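Long-range contacts in botulinum neurotoxin type C1 (Clostridium botulinum, PDB 3R4S), which enters cells by a route that depends on binding two ganglioside molecules, with this receptor-binding fragment probably docking the toxin onto nerve-cell membranes: residues Q129-S134 and G158-Y163; T97-V102 and I186-N191. One frame throughout, in Å; residues are numbered along the deposited sequence.

Interaction 1: residues Q129-S134 and G158-Y163; sequences QSINFS and GNMKIY
I131 reaches across from strand 127-134 into the gap between M160 and I162 of strand 159-164, and following it outward gives most of the contact. At its base, I131 CB comes within 4.4 Å of I162 CG2. One branch, I131 CG2, leans the other way along the strand and rests on M160 CG at 3.6 Å, with the sulfur close behind. The longer branch rises between the two neighbours: I131 CG1 passes M160 CE, and chi1 of 54° sets this branch between the backbone N and the carbonyl carbon while chi2 extends it straight. The tip therefore meets backbone as well as side chain, with I131 CD1 3.5 Å from K161 C and 3.9 Å from I162 CB.

M160 comes from the facing strand, sliding past I131 with its chain running the other way. Extended as far as SD, it then bends at chi3 (-48°), which folds the methyl back so that M160 CE lies 3.9 Å from I131 CD1. Its sulfur meets Q129 along the aliphatic part, M160 SD to Q129 CG being 3.8 Å. Beyond I131, I162 CG2 sits 3.8 Å from N132 O, and F133 CB makes a looser touch with I162 CD1.

The strands run in nearly the same direction, 20° apart, and are held to each other by apolar packing. N132 N bonds to the carboxylate of D170 on strand 167-173, beside 159-164, a polar tie across the two sheets; Q129, I131 and F133 make their backbone bonds with strand 116-124. F119 of that strand and I172 extend the apolar layer. Two sheets packed face to face with nearly aligned strands are characteristic of a beta-sandwich, here the lectin-like jelly roll of the N-terminal receptor-binding region.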
loop_
_atom_site.group_PDB
_atom_site.type_symbol
_atom_site.label_atom_id
_atom_site.label_comp_id
_atom_site.label_asym_id
_atom_site.label_seq_id
_atom_site.Cartn_x
_atom_site.Cartn_y
_atom_site.Cartn_z
ATOM N N GLN A 129 3.005 2.820 28.543
ATOM C CA GLN A 129 2.140 1.752 28.061
ATOM C C GLN A 129 2.117 1.804 26.538
ATOM O O GLN A 129 1.824 2.848 25.952
ATOM C CB GLN A 129 0.736 1.892 28.656
ATOM C CG GLN A 129 -0.165 0.711 28.396
ATOM C CD GLN A 129 -1.389 0.645 29.323
ATOM O OE1 GLN A 129 -2.026 -0.404 29.428
ATOM N NE2 GLN A 129 -1.713 1.754 29.994
ATOM N N SER A 130 2.452 0.693 25.893
ATOM C CA SER A 130 2.561 0.669 24.437
ATOM C C SER A 130 1.642 -0.354 23.785
ATOM O O SER A 130 1.290 -1.358 24.391
ATOM C CB SER A 130 4.015 0.401 24.006
ATOM O OG SER A 130 4.874 1.465 24.389
ATOM N N ILE A 131 1.269 -0.083 22.537
ATOM C CA ILE A 131 0.580 -1.038 21.680
ATOM C C ILE A 131 1.235 -0.983 20.313
ATOM O O ILE A 131 1.933 -0.018 19.996
ATOM C CB ILE A 131 -0.895 -0.690 21.499
ATOM C CG1 ILE A 131 -1.042 0.763 21.001
ATOM C CG2 ILE A 131 -1.647 -0.885 22.799
ATOM C CD1 ILE A 131 -2.495 1.211 20.911
ATOM N N ASN A 132 1.003 -1.993 19.483
ATOM C CA ASN A 132 1.716 -2.033 18.216
ATOM C C ASN A 132 0.997 -2.735 17.077
ATOM O O ASN A 132 0.065 -3.514 17.271
ATOM C CB ASN A 132 3.092 -2.655 18.407
ATOM C CG ASN A 132 3.012 -4.129 18.734
ATOM O OD1 ASN A 132 3.216 -4.534 19.880
ATOM N ND2 ASN A 132 2.701 -4.940 17.733
ATOM N N PHE A 133 1.441 -2.412 15.873
ATOM C CA PHE A 133 1.080 -3.132 14.674
ATOM C C PHE A 133 2.351 -3.859 14.283
ATOM O O PHE A 133 3.435 -3.273 14.331
ATOM C CB PHE A 133 0.670 -2.138 13.574
ATOM C CG PHE A 133 0.802 -2.676 12.174
ATOM C CD1 PHE A 133 0.267 -3.911 11.835
ATOM C CD2 PHE A 133 1.455 -1.936 11.193
ATOM C CE1 PHE A 133 0.384 -4.413 10.541
ATOM C CE2 PHE A 133 1.578 -2.424 9.895
ATOM C CZ PHE A 133 1.038 -3.667 9.565
ATOM N N SER A 134 2.241 -5.135 13.929
ATOM C CA SER A 134 3.393 -5.848 13.370
ATOM C C SER A 134 2.996 -6.426 12.022
ATOM O O SER A 134 1.942 -7.038 11.885
ATOM C CB SER A 134 3.904 -6.953 14.305
ATOM O OG SER A 134 2.875 -7.885 14.598
ATOM N N GLY A 158 -10.891 3.627 29.553
ATOM C CA GLY A 158 -11.124 2.422 28.780
ATOM C C GLY A 158 -9.872 1.801 28.204
ATOM O O GLY A 158 -8.967 1.388 28.937
ATOM N N ASN A 159 -9.829 1.725 26.878
ATOM C CA ASN A 159 -8.738 1.058 26.185
ATOM C C ASN A 159 -7.957 1.981 25.258
ATOM O O ASN A 159 -8.448 3.040 24.839
ATOM C CB ASN A 159 -9.299 -0.102 25.370
ATOM C CG ASN A 159 -10.030 -1.095 26.226
ATOM O OD1 ASN A 159 -9.416 -1.807 27.021
ATOM N ND2 ASN A 159 -11.346 -1.142 26.086
ATOM N N MET A 160 -6.735 1.574 24.954
ATOM C CA MET A 160 -5.966 2.217 23.899
ATOM C C MET A 160 -5.923 1.216 22.755
ATOM O O MET A 160 -5.736 0.003 22.970
ATOM C CB MET A 160 -4.560 2.620 24.369
ATOM C CG MET A 160 -3.647 1.458 24.749
ATOM S SD MET A 160 -2.048 2.037 25.385
ATOM C CE MET A 160 -1.635 3.222 24.135
ATOM N N LYS A 161 -6.158 1.712 21.548
ATOM C CA LYS A 161 -6.332 0.836 20.399
ATOM C C LYS A 161 -5.530 1.357 19.221
ATOM O O LYS A 161 -5.321 2.565 19.074
ATOM C CB LYS A 161 -7.810 0.756 20.007
ATOM C CG LYS A 161 -8.727 0.239 21.110
ATOM C CD LYS A 161 -10.179 0.235 20.653
ATOM C CE LYS A 161 -11.102 0.429 21.840
ATOM N NZ LYS A 161 -12.509 0.729 21.431
ATOM N N ILE A 162 -5.080 0.445 18.373
ATOM C CA ILE A 162 -4.497 0.860 17.119
ATOM C C ILE A 162 -5.166 0.087 15.993
ATOM O O ILE A 162 -5.383 -1.121 16.100
ATOM C CB ILE A 162 -2.952 0.736 17.101
ATOM C CG1 ILE A 162 -2.413 1.178 15.736
ATOM C CG2 ILE A 162 -2.510 -0.704 17.396
ATOM C CD1 ILE A 162 -0.917 1.457 15.756
ATOM N N TYR A 163 -5.544 0.819 14.948
ATOM C CA TYR A 163 -6.123 0.250 13.746
ATOM C C TYR A 163 -5.194 0.462 12.555
ATOM O O TYR A 163 -4.459 1.445 12.491
ATOM C CB TYR A 163 -7.445 0.936 13.411
ATOM C CG TYR A 163 -8.527 0.924 14.473
ATOM C CD1 TYR A 163 -9.736 0.264 14.249
ATOM C CD2 TYR A 163 -8.372 1.609 15.668
ATOM C CE1 TYR A 163 -10.759 0.270 15.203
ATOM C CE2 TYR A 163 -9.389 1.614 16.635
ATOM C CZ TYR A 163 -10.574 0.948 16.390
ATOM O OH TYR A 163 -11.582 0.957 17.334
#

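Interaction 2: residues T97-V102 and I186-N191; sequences TIIDSV and ITFEIN
T97 and N191 pair through two backbone bonds, and one step further along the register slips by a residue, marking a beta bulge in this antiparallel sheet. N191 N reaches T97 O at 2.9 Å in an almost straight bond, and T97 N answers to N191 O. After the slip, I98 O accepts from E189 N, then D100 and T187 close a second hydrogen-bonded pair, T187 N to D100 O at 2.8 Å. The irregularity lies in I98, whose psi of -36° departs from extended strand; I98 and I99 both face I110 of strand 108-113, the signature of a classic bulge.

I99 and F188 form the non-hydrogen-bonded pair, and their side chains run side by side toward the sandwich interior. With CG2 anti to the backbone N (chi1 -49°), the I99 methyl makes a CH-pi contact over one face of the F188 ring, CG2 lying 4.0 Å from the centroid. I99 CG2 also touches I186 CG2 at 3.7 Å. Farther out, F49 and F213 of the facing sheet meet the F188 ring edge-to-face, and W108 covers I99 and I186.

T97, D100, T187 and N191 share the other, partly exposed face. D100 OD1 is bound by S109, and a water lies within bonding distance of both D100 O and T187 OG1. R58 NH2 hydrogen-bonds N191 OD1, while N191 ND2 donates to E189 OE1 at 3.1 Å, approaching from above the carboxylate plane, 51° out of it.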
loop_
_atom_site.group_PDB
_atom_site.type_symbol
_atom_site.label_atom_id
_atom_site.label_comp_id
_atom_site.label_asym_id
_atom_site.label_seq_id
_atom_site.Cartn_x
_atom_site.Cartn_y
_atom_site.Cartn_z
ATOM N N THR A 97 12.452 6.521 16.512
ATOM C CA THR A 97 11.304 7.356 16.830
ATOM C C THR A 97 11.006 8.115 15.555
ATOM O O THR A 97 11.935 8.570 14.900
ATOM C CB THR A 97 11.643 8.347 17.938
ATOM O OG1 THR A 97 11.949 7.611 19.126
ATOM C CG2 THR A 97 10.461 9.285 18.218
ATOM N N ILE A 98 9.732 8.206 15.175
ATOM C CA ILE A 98 9.347 8.898 13.947
ATOM C C ILE A 98 8.384 10.076 14.168
ATOM O O ILE A 98 8.457 11.085 13.466
ATOM C CB ILE A 98 8.737 7.944 12.896
ATOM C CG1 ILE A 98 7.617 7.105 13.517
ATOM C CG2 ILE A 98 9.829 7.055 12.270
ATOM C CD1 ILE A 98 6.867 6.246 12.498
ATOM N N ILE A 99 7.469 9.937 15.115
ATOM C CA ILE A 99 6.538 11.029 15.430
ATOM C C ILE A 99 6.478 11.152 16.944
ATOM O O ILE A 99 5.969 10.262 17.628
ATOM C CB ILE A 99 5.116 10.788 14.864
ATOM C CG1 ILE A 99 5.178 10.384 13.396
ATOM C CG2 ILE A 99 4.241 12.041 15.034
ATOM C CD1 ILE A 99 3.842 9.948 12.828
ATOM N N ASP A 100 7.018 12.242 17.470
ATOM C CA ASP A 100 7.263 12.319 18.902
ATOM C C ASP A 100 6.568 13.499 19.573
ATOM O O ASP A 100 6.692 14.654 19.140
ATOM C CB ASP A 100 8.771 12.363 19.199
ATOM C CG ASP A 100 9.060 12.281 20.697
ATOM O OD1 ASP A 100 8.887 11.197 21.283
ATOM O OD2 ASP A 100 9.422 13.305 21.299
ATOM N N SER A 101 5.838 13.202 20.640
ATOM C CA SER A 101 5.198 14.241 21.430
ATOM C C SER A 101 5.519 14.036 22.915
ATOM O O SER A 101 4.642 13.985 23.765
ATOM C CB SER A 101 3.691 14.249 21.175
ATOM O OG SER A 101 3.137 15.481 21.566
ATOM N N VAL A 102 6.803 13.903 23.213
ATOM C CA VAL A 102 7.261 13.730 24.584
ATOM C C VAL A 102 8.081 14.932 25.017
ATOM O O VAL A 102 8.967 15.383 24.296
ATOM C CB VAL A 102 8.106 12.448 24.751
ATOM C CG1 VAL A 102 8.849 12.463 26.105
ATOM C CG2 VAL A 102 7.219 11.207 24.616
ATOM N N ILE A 186 4.525 18.424 18.563
ATOM C CA ILE A 186 4.701 17.162 17.866
ATOM C C ILE A 186 5.815 17.304 16.849
ATOM O O ILE A 186 5.816 18.244 16.051
ATOM C CB ILE A 186 3.423 16.747 17.116
ATOM C CG1 ILE A 186 2.235 16.707 18.067
ATOM C CG2 ILE A 186 3.628 15.411 16.410
ATOM C CD1 ILE A 186 0.923 16.465 17.372
ATOM N N THR A 187 6.753 16.357 16.864
ATOM C CA THR A 187 7.927 16.433 16.000
ATOM C C THR A 187 8.047 15.217 15.085
ATOM O O THR A 187 8.291 14.097 15.547
ATOM C CB THR A 187 9.220 16.558 16.825
ATOM O OG1 THR A 187 9.104 17.667 17.722
ATOM C CG2 THR A 187 10.416 16.782 15.911
ATOM N N PHE A 188 7.849 15.450 13.793
ATOM C CA PHE A 188 8.086 14.445 12.776
ATOM C C PHE A 188 9.559 14.498 12.379
ATOM O O PHE A 188 10.027 15.477 11.811
ATOM C CB PHE A 188 7.214 14.699 11.545
ATOM C CG PHE A 188 5.734 14.719 11.834
ATOM C CD1 PHE A 188 4.927 13.639 11.481
ATOM C CD2 PHE A 188 5.147 15.823 12.446
ATOM C CE1 PHE A 188 3.553 13.656 11.734
ATOM C CE2 PHE A 188 3.775 15.848 12.714
ATOM C CZ PHE A 188 2.980 14.761 12.359
ATOM N N GLU A 189 10.284 13.430 12.678
ATOM C CA GLU A 189 11.689 13.333 12.313
ATOM C C GLU A 189 12.120 11.907 12.570
ATOM O O GLU A 189 11.743 11.320 13.590
ATOM C CB GLU A 189 12.538 14.293 13.157
ATOM C CG GLU A 189 14.013 14.304 12.787
ATOM C CD GLU A 189 14.854 15.267 13.627
ATOM O OE1 GLU A 189 14.521 15.500 14.812
ATOM O OE2 GLU A 189 15.860 15.785 13.093
ATOM N N ILE A 190 12.898 11.339 11.651
ATOM C CA ILE A 190 13.362 9.964 11.824
ATOM C C ILE A 190 14.643 9.940 12.646
ATOM O O ILE A 190 15.723 10.224 12.129
ATOM C CB ILE A 190 13.587 9.267 10.465
ATOM C CG1 ILE A 190 12.341 9.426 9.586
ATOM C CG2 ILE A 190 13.934 7.802 10.697
ATOM C CD1 ILE A 190 12.542 9.039 8.088
ATOM N N ASN A 191 14.508 9.629 13.933
ATOM C CA ASN A 191 15.624 9.655 14.878
ATOM C C ASN A 191 15.959 8.269 15.412
ATOM O O ASN A 191 15.202 7.683 16.187
ATOM C CB ASN A 191 15.302 10.581 16.057
ATOM C CG ASN A 191 15.181 12.040 15.636
ATOM O OD1 ASN A 191 15.879 12.490 14.728
ATOM N ND2 ASN A 191 14.295 12.785 16.295
HETATM O O HOH W 1 8.080 17.002 20.082
#

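The two interactions show the two ways a sandwich is held together. Interaction 2 lies within one sheet, where 97-102 and 186-191 are neighbours zipped by backbone bonds; interaction 1 spans sheets, strand 127-134 of that same sheet packing on 159-164 of the other mainly through apolar side chains, some of them resting on the facing backbone. The centres are about 18 Å apart, and in sequence interaction 1 is nested inside the loop that interaction 2 closes. Buried apolar groups dominate interaction 1. Interaction 2 is divided, with an apolar face turned inward to the facing sheet and a polar, partly exposed face carrying two hydroxyls, the D100 carboxylate, the N191 amide and a water.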